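Local coordinates for protein putative oxidoreductase (Mycobacterium avium, PDB 3QHA) that is a putative NAD(P)-dependent oxidoreductase, probably acting on a hydroxy acid as in the related 3-hydroxyisobutyrate dehydrogenases, at residues B[129-134]-B[143-148]; B[148-153]-B[172-177]. All blocks are in the same frame, centred on the assembly; numbering follows the deposited sequence.

Contact 1. Residues B[129-134]-B[143-148]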
loop_
_atom_site.group_PDB
_atom_site.type_symbol
_atom_site.label_atom_id
_atom_site.label_comp_id
_atom_site.label_asym_id
_atom_site.label_seq_id
_atom_site.Cartn_x
_atom_site.Cartn_y
_atom_site.Cartn_z
ATOM N N ALA B 129 20.441 -9.534 -6.579
ATOM C CA ALA B 129 20.111 -8.341 -5.818
ATOM C C ALA B 129 18.973 -7.586 -6.491
ATOM O O ALA B 129 19.150 -6.437 -6.903
ATOM C CB ALA B 129 21.345 -7.443 -5.688
ATOM N N PRO B 130 17.795 -8.230 -6.611
ATOM C CA PRO B 130 16.639 -7.522 -7.150
ATOM C C PRO B 130 16.326 -6.260 -6.355
ATOM O O PRO B 130 16.634 -6.181 -5.162
ATOM C CB PRO B 130 15.500 -8.545 -7.021
ATOM C CG PRO B 130 15.986 -9.552 -6.026
ATOM C CD PRO B 130 17.458 -9.622 -6.266
ATOM N N VAL B 131 15.719 -5.287 -7.029
ATOM C CA VAL B 131 15.431 -3.989 -6.438
ATOM C C VAL B 131 13.939 -3.649 -6.487
ATOM O O VAL B 131 13.152 -4.315 -7.169
ATOM C CB VAL B 131 16.237 -2.873 -7.134
ATOM C CG1 VAL B 131 17.729 -3.167 -7.047
ATOM C CG2 VAL B 131 15.796 -2.714 -8.589
ATOM N N SER B 132 13.588 -2.594 -5.751
ATOM C CA SER B 132 12.213 -2.140 -5.522
ATOM C C SER B 132 12.349 -0.797 -4.778
ATOM O O SER B 132 13.300 -0.649 -4.015
ATOM C CB SER B 132 11.481 -3.162 -4.636
ATOM O OG SER B 132 10.132 -2.801 -4.374
ATOM N N GLY B 133 11.501 0.211 -4.991
ATOM C CA GLY B 133 10.595 0.344 -6.118
ATOM C C GLY B 133 10.684 1.740 -6.725
ATOM O O GLY B 133 10.471 2.752 -6.047
ATOM N N GLY B 134 11.035 1.784 -8.007
ATOM C CA GLY B 134 10.809 2.961 -8.831
ATOM C C GLY B 134 12.053 3.588 -9.419
ATOM O O GLY B 134 13.122 3.587 -8.804
ATOM N N LEU B 143 16.672 3.267 -3.358
ATOM C CA LEU B 143 16.099 1.947 -3.619
ATOM C C LEU B 143 16.142 1.033 -2.399
ATOM O O LEU B 143 16.919 1.249 -1.464
ATOM C CB LEU B 143 16.822 1.246 -4.777
ATOM C CG LEU B 143 16.440 1.681 -6.193
ATOM C CD1 LEU B 143 17.237 0.890 -7.217
ATOM C CD2 LEU B 143 14.937 1.527 -6.441
ATOM N N ALA B 144 15.275 0.028 -2.418
ATOM C CA ALA B 144 15.437 -1.145 -1.585
ATOM C C ALA B 144 16.066 -2.216 -2.462
ATOM O O ALA B 144 15.747 -2.312 -3.648
ATOM C CB ALA B 144 14.101 -1.613 -1.054
ATOM N N THR B 145 16.978 -2.998 -1.892
ATOM C CA THR B 145 17.515 -4.164 -2.584
ATOM C C THR B 145 17.603 -5.359 -1.638
ATOM O O THR B 145 17.928 -5.209 -0.462
ATOM C CB THR B 145 18.892 -3.884 -3.228
ATOM O OG1 THR B 145 19.291 -5.019 -4.007
ATOM C CG2 THR B 145 19.950 -3.583 -2.169
ATOM N N MET B 146 17.301 -6.538 -2.171
ATOM C CA MET B 146 17.249 -7.769 -1.396
ATOM C C MET B 146 18.282 -8.711 -1.978
ATOM O O MET B 146 18.134 -9.182 -3.101
ATOM C CB MET B 146 15.858 -8.379 -1.491
ATOM C CG MET B 146 14.780 -7.531 -0.844
ATOM S SD MET B 146 13.165 -7.807 -1.592
ATOM C CE MET B 146 13.331 -6.847 -3.096
ATOM N N VAL B 147 19.322 -8.990 -1.201
ATOM C CA VAL B 147 20.563 -9.525 -1.743
ATOM C C VAL B 147 20.818 -10.965 -1.302
ATOM O O VAL B 147 20.897 -11.248 -0.108
ATOM C CB VAL B 147 21.747 -8.645 -1.299
ATOM C CG1 VAL B 147 23.053 -9.145 -1.894
ATOM C CG2 VAL B 147 21.497 -7.192 -1.690
ATOM N N GLY B 148 20.932 -11.869 -2.272
ATOM C CA GLY B 148 21.418 -13.222 -2.017
ATOM C C GLY B 148 22.911 -13.259 -2.274
ATOM O O GLY B 148 23.353 -12.981 -3.387
#

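Contact 2. Residues B[148-153]-B[172-177]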
loop_
_atom_site.group_PDB
_atom_site.type_symbol
_atom_site.label_atom_id
_atom_site.label_comp_id
_atom_site.label_asym_id
_atom_site.label_seq_id
_atom_site.Cartn_x
_atom_site.Cartn_y
_atom_site.Cartn_z
ATOM N N GLY B 148 20.932 -11.869 -2.272
ATOM C CA GLY B 148 21.418 -13.222 -2.017
ATOM C C GLY B 148 22.911 -13.259 -2.274
ATOM O O GLY B 148 23.353 -12.981 -3.387
ATOM N N ALA B 149 23.695 -13.583 -1.248
ATOM C CA ALA B 149 25.151 -13.534 -1.362
ATOM C C ALA B 149 25.838 -14.296 -0.240
ATOM O O ALA B 149 25.289 -14.434 0.855
ATOM C CB ALA B 149 25.625 -12.089 -1.365
ATOM N N ASP B 150 27.042 -14.788 -0.521
ATOM C CA ASP B 150 27.906 -15.335 0.521
ATOM C C ASP B 150 28.331 -14.195 1.443
ATOM O O ASP B 150 28.510 -13.061 0.994
ATOM C CB ASP B 150 29.128 -16.036 -0.082
ATOM C CG ASP B 150 28.766 -17.324 -0.810
ATOM O OD1 ASP B 150 27.821 -18.023 -0.373
ATOM O OD2 ASP B 150 29.429 -17.645 -1.819
ATOM N N ARG B 151 28.479 -14.504 2.729
ATOM C CA ARG B 151 28.679 -13.486 3.764
ATOM C C ARG B 151 29.821 -12.523 3.447
ATOM O O ARG B 151 29.663 -11.308 3.563
ATOM C CB ARG B 151 28.931 -14.149 5.124
ATOM N N GLU B 152 30.962 -13.072 3.041
ATOM C CA GLU B 152 32.146 -12.266 2.749
ATOM C C GLU B 152 31.952 -11.306 1.575
ATOM O O GLU B 152 32.435 -10.175 1.624
ATOM C CB GLU B 152 33.355 -13.167 2.479
ATOM N N VAL B 153 31.253 -11.742 0.529
ATOM C CA VAL B 153 31.064 -10.884 -0.648
ATOM C C VAL B 153 29.984 -9.835 -0.369
ATOM O O VAL B 153 30.030 -8.736 -0.921
ATOM C CB VAL B 153 30.759 -11.674 -1.965
ATOM C CG1 VAL B 153 31.387 -13.070 -1.937
ATOM C CG2 VAL B 153 29.260 -11.755 -2.234
ATOM N N GLY B 172 19.962 -13.783 2.377
ATOM C CA GLY B 172 20.572 -15.092 2.584
ATOM C C GLY B 172 21.652 -15.379 1.558
ATOM O O GLY B 172 22.308 -14.464 1.058
ATOM N N GLU B 173 21.831 -16.661 1.255
ATOM C CA GLU B 173 22.765 -17.118 0.221
ATOM C C GLU B 173 22.222 -16.763 -1.164
ATOM O O GLU B 173 21.095 -16.277 -1.275
ATOM C CB GLU B 173 22.977 -18.634 0.352
ATOM C CG GLU B 173 23.744 -19.025 1.605
ATOM C CD GLU B 173 24.010 -20.518 1.706
ATOM O OE1 GLU B 173 23.034 -21.302 1.746
ATOM O OE2 GLU B 173 25.197 -20.908 1.769
ATOM N N PRO B 174 23.021 -16.985 -2.226
ATOM C CA PRO B 174 22.507 -16.711 -3.566
ATOM C C PRO B 174 21.214 -17.461 -3.888
ATOM O O PRO B 174 21.122 -18.672 -3.680
ATOM C CB PRO B 174 23.654 -17.162 -4.467
ATOM C CG PRO B 174 24.860 -16.861 -3.655
ATOM C CD PRO B 174 24.467 -17.266 -2.261
ATOM N N GLY B 175 20.229 -16.719 -4.383
ATOM C CA GLY B 175 18.885 -17.233 -4.622
ATOM C C GLY B 175 17.875 -16.649 -3.646
ATOM O O GLY B 175 16.695 -16.521 -3.974
ATOM N N ALA B 176 18.341 -16.297 -2.446
ATOM C CA ALA B 176 17.472 -15.769 -1.388
ATOM C C ALA B 176 16.923 -14.382 -1.715
ATOM O O ALA B 176 15.804 -14.046 -1.331
ATOM C CB ALA B 176 18.221 -15.732 -0.059
ATOM N N GLY B 177 17.721 -13.575 -2.410
ATOM C CA GLY B 177 17.272 -12.270 -2.869
ATOM C C GLY B 177 16.078 -12.413 -3.791
ATOM O O GLY B 177 15.050 -11.764 -3.592
HETATM O O HOH W 1 27.070 -19.002 2.106
#

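Contact 1. Residues B[129-134]-B[143-148]
The carbonyl oxygen P130 O is gripped by two donors from the facing strand. M146 N reaches it at 3.1 Å, nearly in line with the C=O bond, while the hydroxyl T145 OG1 stands above the carbonyl plane, also 3.1 Å from P130 O. T145 can do this because OG1 lies anti to its backbone N (chi1 -174°), which swings the hydroxyl across to 129-134. An antiparallel pairing follows: V131 and T145 form a non-hydrogen-bonded pair, S132 and A144 a hydrogen-bonded one, with A144 N to S132 O short at 2.6 Å and S132 N to A144 O bent. On the face of V131 and T145, V131 CG1 packs against the T145 hydroxyl, and V131 CB meets L143 CD1 at 3.9 Å. The other branch, L143 CD2, lies 3.6 Å from S132 O and also touches G134 O. P130 CD sits 3.3 Å from M146 O, with CG behind. This is the antiparallel step in an otherwise parallel Rossmann-type sheet: strand 165-172 flanks 143-148 on its far side, W164 of helix 151-164 packs on V131 and T145, F161 on A129 and V147, while S132 and A144 meet T219, and M146 V215, both of the second subunit.

Contact 2. Residues B[148-153]-B[172-177]
D150 and E173 face each other across a single water, which donates to D150 OD1 at 2.8 Å and to E173 OE2 at 2.7 Å. The two carboxylate oxygens, D150 OD1 and E173 OE2, stay 4.4 Å apart, and the water between them probably eases the repulsion of like charges. D150 carries CG anti to its carbonyl carbon (chi1 -69°), and although its CB sets off away from 172-177, the carboxylate comes back beside the CD corner of the P174 ring, near the ring plane, with OD1 3.9 Å from P174 CD and the two side chains at about a right angle. E173 also leaves its backbone away from the partner; its chain runs out extended through chi2 (-177°), carrying OE2 to the water.

The backbone beneath continues the sheet by one parallel bridge, G148 with G172, at the ends of strands 143-148 and 165-172. A149 N donates to G172 O at 2.8 Å, almost straight at the hydrogen. Such a bridge belongs to a beta-alpha-beta crossover, helix 151-164 joining the two parallel strands.

Beyond the bridge, E173 to A176 makes a type II turn closed by A176 N to E173 O, and G175, with a phi of 110°, stands at the N-cap of helix 176-204. The turn lays a face of the P174 ring against the A149 backbone, CD 3.8 Å from A149 C and CG against A149 CA. G148 CA packs closely on the turn, 3.2 Å from E173 O. From strand 125-132, D128 OD1 accepts a hydrogen bond from G175 N, and V127 packs on A149.

How the contacts relate
Followed from the N terminus, the chain leaves strand 125-132, makes helix 135-140 and returns along strand 143-148, so that contact 1 closes a short helical connection. Contact 2 opens where contact 1 ends, at the shared G148, and closes the longer excursion through helix 151-164 and strand 165-172. The two are therefore in series, neither nested nor crossed, their centres about 13 Å apart. They also touch directly: P130 CG packs 3.4 Å from G177 O. Contact 1 joins neighbouring antiparallel strands inside the sheet; contact 2 ties the end of strand 143-148 to the end of edge strand 165-172 and the turn into helix 176-204, where the chain leaves the sheet for the long C-terminal helices.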